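PDB 6S9V: sucrose 6(F)-phosphate phosphorylase from Thermoanaerobacterium thermosaccharolyticum DSM 571, which is a phosphorylase built on the TIM-barrel catalytic domain of the alpha-amylase family. Local coordinates for residues V335-N340 against A367-D372; T363-S366 against D371-A374. All blocks are in the same frame, centred on the assembly; numbering follows the deposited sequence.

Contact 1. Residues V335-N340 against A367-D372; sequences VQRGAN and ALNCDD
With its first torsion at -67°, Arg337 sets CG beside its own backbone N, and the chain then runs extended from CG to NE, carrying the guanidinium across to the end of helix 364-367 and the type I' turn Leu368-Asp371 that follows. There Arg337 NH1 donates to the carbonyl O of Ala367 at 2.9 Å. The bond is nearly straight, 163° at the hydrogen, and the oxygen lies almost in the guanidinium plane, as an N-H of this group prefers; seen from the carbonyl, the donor stands a little out of the carbonyl plane. The methylene Arg337 CD passes 3.3 Å from the same Ala367 O. Over one guanidinium face lies Asn369, whose CB sits above the centre and whose amide is stacked only 18° from parallel, with CG 3.5 Å from Arg337 NE. This is flat packing: Arg337 NH2 and Asn369 ND2 are both donors and form no bond. Bond at the edge and amide over the face together limit how the guanidinium can turn.

Both backbones leave a helix here through a Schellman motif. Gly338 and Asn369 hold the C-prime positions with positive phi, a conformation that glycine adopts without strain and asparagine tolerates better than most residues. Ala367 is buried, and its small side chain fits between Leu280 and Cys334, both of which it touches. The contact thus joins the end of helix 324-336 to the turn between helices 364-367 and 372-384, with helix 275-285 alongside, its Ile284 against Arg337 and its Leu280 and Leu283 against Leu368.

Contact 2. Residues T363-S366 against D371-A374; sequences TYYS and DDDA
Tyr365 reaches Asp372 with the far end of its ring. From CB, CG lies anti to the backbone N (chi1 -178°), which directs the ring out from helix 364-367 toward the start of helix 372-384. Along one side of the ring, Tyr365 CE1 comes within 4.3 Å of Asp371 N and 3.2 Å of Asp372 OD1. Tyr365 CZ is 3.3 Å from Asp372 OD1, which lies at the ring edge, in its plane. At the tip, Tyr365 OH donates to Asp372 OD1 across 2.6 Å and meets it nearly along the C-O axis, with ring and carboxylate planes 31° apart.

Tyrosine suits this place because its long ring spans the gap and ends in a donor, while aspartate, in the first turn of its helix, offers a short acceptor. Each segment also opens with an N-cap: Thr363 OG1 accepts from Ser366 N, and Asp371 OD1 accepts from Ala374 N at 3.1 Å, from above the carboxylate plane. Arg436 of helix 432-446 touches Asp372 and forms a salt bridge with Asp373. Such a short phenol-carboxylate bond is probably strengthened by the negative charge of Asp372, which the nearby helix N-terminus and Arg436 would favour.

Overall arrangement
Contacts 1 and 2 lie about 7 Å apart, centre to centre, some 20 Å from the middle of the chain and on the same side of it. Along the sequence, 335-340 comes first, then 363-366, and both contacts end on the stretch that opens helix 372-384, sharing Asp371 and Asp372. A probable hydrogen bond from Cys370 N to Tyr365 O ties them directly, and Arg337 CB packs on Ser366 O. Contact 1 bridges separate parts of the chain, whereas contact 2 closes the short connection between two consecutive helices. Together they join helices 324-336, 364-367 and 372-384, which probably steadies their relative placement just ahead of 388-392, the last strand of the eight-stranded parallel barrel.

Contact 1. Residues V335-N340 against A367-D372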
loop_
_atom_site.group_PDB
_atom_site.type_symbol
_atom_site.label_atom_id
_atom_site.label_comp_id
_atom_site.label_asym_id
_atom_site.label_seq_id
_atom_site.Cartn_x
_atom_site.Cartn_y
_atom_site.Cartn_z
ATOM N N VAL A 335 -1.012 9.829 18.730
ATOM C CA VAL A 335 -0.820 8.910 19.851
ATOM C C VAL A 335 -1.774 9.241 21.000
ATOM O O VAL A 335 -2.268 8.336 21.681
ATOM C CB VAL A 335 0.653 8.910 20.287
ATOM C CG1 VAL A 335 0.841 8.129 21.574
ATOM C CG2 VAL A 335 1.514 8.295 19.175
ATOM N N GLN A 336 -2.032 10.528 21.254
ATOM C CA GLN A 336 -3.064 10.870 22.231
ATOM C C GLN A 336 -4.433 10.357 21.805
ATOM O O GLN A 336 -5.300 10.115 22.653
ATOM C CB GLN A 336 -3.143 12.373 22.467
ATOM C CG GLN A 336 -2.075 12.929 23.371
ATOM C CD GLN A 336 -2.153 14.434 23.466
ATOM O OE1 GLN A 336 -2.918 15.073 22.737
ATOM N NE2 GLN A 336 -1.463 14.996 24.452
ATOM N N ARG A 337 -4.644 10.179 20.503
ATOM C CA ARG A 337 -5.904 9.684 19.971
ATOM C C ARG A 337 -5.894 8.173 19.798
ATOM O O ARG A 337 -6.745 7.638 19.075
ATOM C CB ARG A 337 -6.230 10.383 18.647
ATOM C CG ARG A 337 -6.526 11.861 18.855
ATOM C CD ARG A 337 -6.594 12.670 17.578
ATOM N NE ARG A 337 -6.756 14.078 17.919
ATOM C CZ ARG A 337 -6.914 15.064 17.044
ATOM N NH1 ARG A 337 -6.931 14.816 15.739
ATOM N NH2 ARG A 337 -7.051 16.308 17.481
ATOM N N GLY A 338 -4.953 7.485 20.456
ATOM C CA GLY A 338 -4.918 6.036 20.530
ATOM C C GLY A 338 -3.858 5.357 19.685
ATOM O O GLY A 338 -3.715 4.131 19.767
ATOM N N ALA A 339 -3.103 6.101 18.889
ATOM C CA ALA A 339 -2.135 5.487 17.992
ATOM C C ALA A 339 -0.975 4.844 18.751
ATOM O O ALA A 339 -0.639 5.233 19.874
ATOM C CB ALA A 339 -1.587 6.536 17.029
ATOM N N ASN A 340 -0.365 3.839 18.124
ATOM C CA ASN A 340 0.970 3.366 18.477
ATOM C C ASN A 340 1.875 3.553 17.262
ATOM O O ASN A 340 1.418 3.897 16.167
ATOM C CB ASN A 340 0.967 1.906 18.946
ATOM C CG ASN A 340 0.528 0.939 17.865
ATOM O OD1 ASN A 340 1.331 0.502 17.043
ATOM N ND2 ASN A 340 -0.753 0.593 17.865
ATOM N N ALA A 367 -7.568 9.013 13.978
ATOM C CA ALA A 367 -6.517 10.021 13.913
ATOM C C ALA A 367 -7.091 11.427 13.826
ATOM O O ALA A 367 -6.471 12.380 14.311
ATOM C CB ALA A 367 -5.604 9.751 12.718
ATOM N N LEU A 368 -8.271 11.577 13.229
ATOM C CA LEU A 368 -8.971 12.852 13.156
ATOM C C LEU A 368 -9.923 13.066 14.329
ATOM O O LEU A 368 -10.834 13.897 14.241
ATOM C CB LEU A 368 -9.727 12.965 11.834
ATOM C CG LEU A 368 -8.780 13.060 10.635
ATOM C CD1 LEU A 368 -9.557 12.953 9.316
ATOM C CD2 LEU A 368 -7.987 14.356 10.687
ATOM N N ASN A 369 -9.729 12.331 15.419
ATOM C CA ASN A 369 -10.545 12.488 16.624
ATOM C C ASN A 369 -12.008 12.144 16.359
ATOM O O ASN A 369 -12.919 12.668 17.010
ATOM C CB ASN A 369 -10.412 13.912 17.170
ATOM C CG ASN A 369 -10.143 13.942 18.661
ATOM O OD1 ASN A 369 -10.194 12.917 19.340
ATOM N ND2 ASN A 369 -9.854 15.127 19.174
ATOM N N CYS A 370 -12.240 11.257 15.390
ATOM C CA CYS A 370 -13.581 10.802 15.020
ATOM C C CYS A 370 -14.479 11.963 14.604
ATOM O O CYS A 370 -15.708 11.880 14.696
ATOM C CB CYS A 370 -14.229 9.996 16.153
ATOM S SG CYS A 370 -13.229 8.589 16.691
ATOM N N ASP A 371 -13.864 13.024 14.092
ATOM C CA ASP A 371 -14.553 14.219 13.608
ATOM C C ASP A 371 -15.097 13.908 12.219
ATOM O O ASP A 371 -14.358 13.952 11.230
ATOM C CB ASP A 371 -13.562 15.379 13.575
ATOM C CG ASP A 371 -14.185 16.707 13.184
ATOM O OD1 ASP A 371 -15.229 16.742 12.508
ATOM O OD2 ASP A 371 -13.551 17.741 13.494
ATOM N N ASP A 372 -16.395 13.596 12.141
ATOM C CA ASP A 372 -17.003 13.198 10.871
ATOM C C ASP A 372 -16.737 14.227 9.784
ATOM O O ASP A 372 -16.396 13.884 8.647
ATOM C CB ASP A 372 -18.517 13.043 11.024
ATOM C CG ASP A 372 -18.926 11.831 11.836
ATOM O OD1 ASP A 372 -18.052 11.089 12.317
ATOM O OD2 ASP A 372 -20.153 11.640 12.010
#

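Contact 2. Residues T363-S366 against D371-A374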
loop_
_atom_site.group_PDB
_atom_site.type_symbol
_atom_site.label_atom_id
_atom_site.label_comp_id
_atom_site.label_asym_id
_atom_site.label_seq_id
_atom_site.Cartn_x
_atom_site.Cartn_y
_atom_site.Cartn_z
ATOM N N THR A 363 -6.282 4.088 13.061
ATOM C CA THR A 363 -7.277 4.261 11.998
ATOM C C THR A 363 -7.341 5.741 11.635
ATOM O O THR A 363 -7.096 6.614 12.470
ATOM C CB THR A 363 -8.667 3.742 12.390
ATOM O OG1 THR A 363 -9.306 4.648 13.300
ATOM C CG2 THR A 363 -8.570 2.353 13.008
ATOM N N TYR A 364 -7.627 6.031 10.364
ATOM C CA TYR A 364 -7.585 7.427 9.942
ATOM C C TYR A 364 -8.695 8.230 10.608
ATOM O O TYR A 364 -8.489 9.387 10.994
ATOM C CB TYR A 364 -7.656 7.523 8.423
ATOM C CG TYR A 364 -6.919 8.725 7.886
ATOM C CD1 TYR A 364 -5.567 8.650 7.564
ATOM C CD2 TYR A 364 -7.567 9.939 7.723
ATOM C CE1 TYR A 364 -4.887 9.752 7.080
ATOM C CE2 TYR A 364 -6.904 11.041 7.246
ATOM C CZ TYR A 364 -5.561 10.949 6.924
ATOM O OH TYR A 364 -4.907 12.065 6.442
ATOM N N TYR A 365 -9.868 7.621 10.781
ATOM C CA TYR A 365 -10.968 8.270 11.481
ATOM C C TYR A 365 -10.594 8.582 12.925
ATOM O O TYR A 365 -10.850 9.692 13.410
ATOM C CB TYR A 365 -12.195 7.364 11.390
ATOM C CG TYR A 365 -13.467 7.886 12.009
ATOM C CD1 TYR A 365 -14.112 9.010 11.503
ATOM C CD2 TYR A 365 -14.056 7.217 13.069
ATOM C CE1 TYR A 365 -15.307 9.460 12.062
ATOM C CE2 TYR A 365 -15.237 7.656 13.630
ATOM C CZ TYR A 365 -15.854 8.779 13.134
ATOM O OH TYR A 365 -17.033 9.202 13.706
ATOM N N SER A 366 -9.959 7.630 13.619
ATOM C CA SER A 366 -9.496 7.894 14.984
ATOM C C SER A 366 -8.424 8.981 15.006
ATOM O O SER A 366 -8.359 9.788 15.947
ATOM C CB SER A 366 -8.945 6.614 15.618
ATOM O OG SER A 366 -9.977 5.711 15.971
ATOM N N ASP A 371 -13.864 13.024 14.092
ATOM C CA ASP A 371 -14.553 14.219 13.608
ATOM C C ASP A 371 -15.097 13.908 12.219
ATOM O O ASP A 371 -14.358 13.952 11.230
ATOM C CB ASP A 371 -13.562 15.379 13.575
ATOM C CG ASP A 371 -14.185 16.707 13.184
ATOM O OD1 ASP A 371 -15.229 16.742 12.508
ATOM O OD2 ASP A 371 -13.551 17.741 13.494
ATOM N N ASP A 372 -16.395 13.596 12.141
ATOM C CA ASP A 372 -17.003 13.198 10.871
ATOM C C ASP A 372 -16.737 14.227 9.784
ATOM O O ASP A 372 -16.396 13.884 8.647
ATOM C CB ASP A 372 -18.517 13.043 11.024
ATOM C CG ASP A 372 -18.926 11.831 11.836
ATOM O OD1 ASP A 372 -18.052 11.089 12.317
ATOM O OD2 ASP A 372 -20.153 11.640 12.010
ATOM N N ASP A 373 -16.952 15.506 10.110
ATOM C CA ASP A 373 -16.818 16.559 9.109
ATOM C C ASP A 373 -15.382 16.666 8.620
ATOM O O ASP A 373 -15.139 16.785 7.413
ATOM C CB ASP A 373 -17.311 17.881 9.706
ATOM C CG ASP A 373 -18.824 17.883 9.960
ATOM O OD1 ASP A 373 -19.553 17.154 9.257
ATOM O OD2 ASP A 373 -19.282 18.566 10.900
ATOM N N ALA A 374 -14.413 16.617 9.535
ATOM C CA ALA A 374 -13.014 16.650 9.131
ATOM C C ALA A 374 -12.652 15.416 8.309
ATOM O O ALA A 374 -11.867 15.498 7.353
ATOM C CB ALA A 374 -12.119 16.754 10.362
#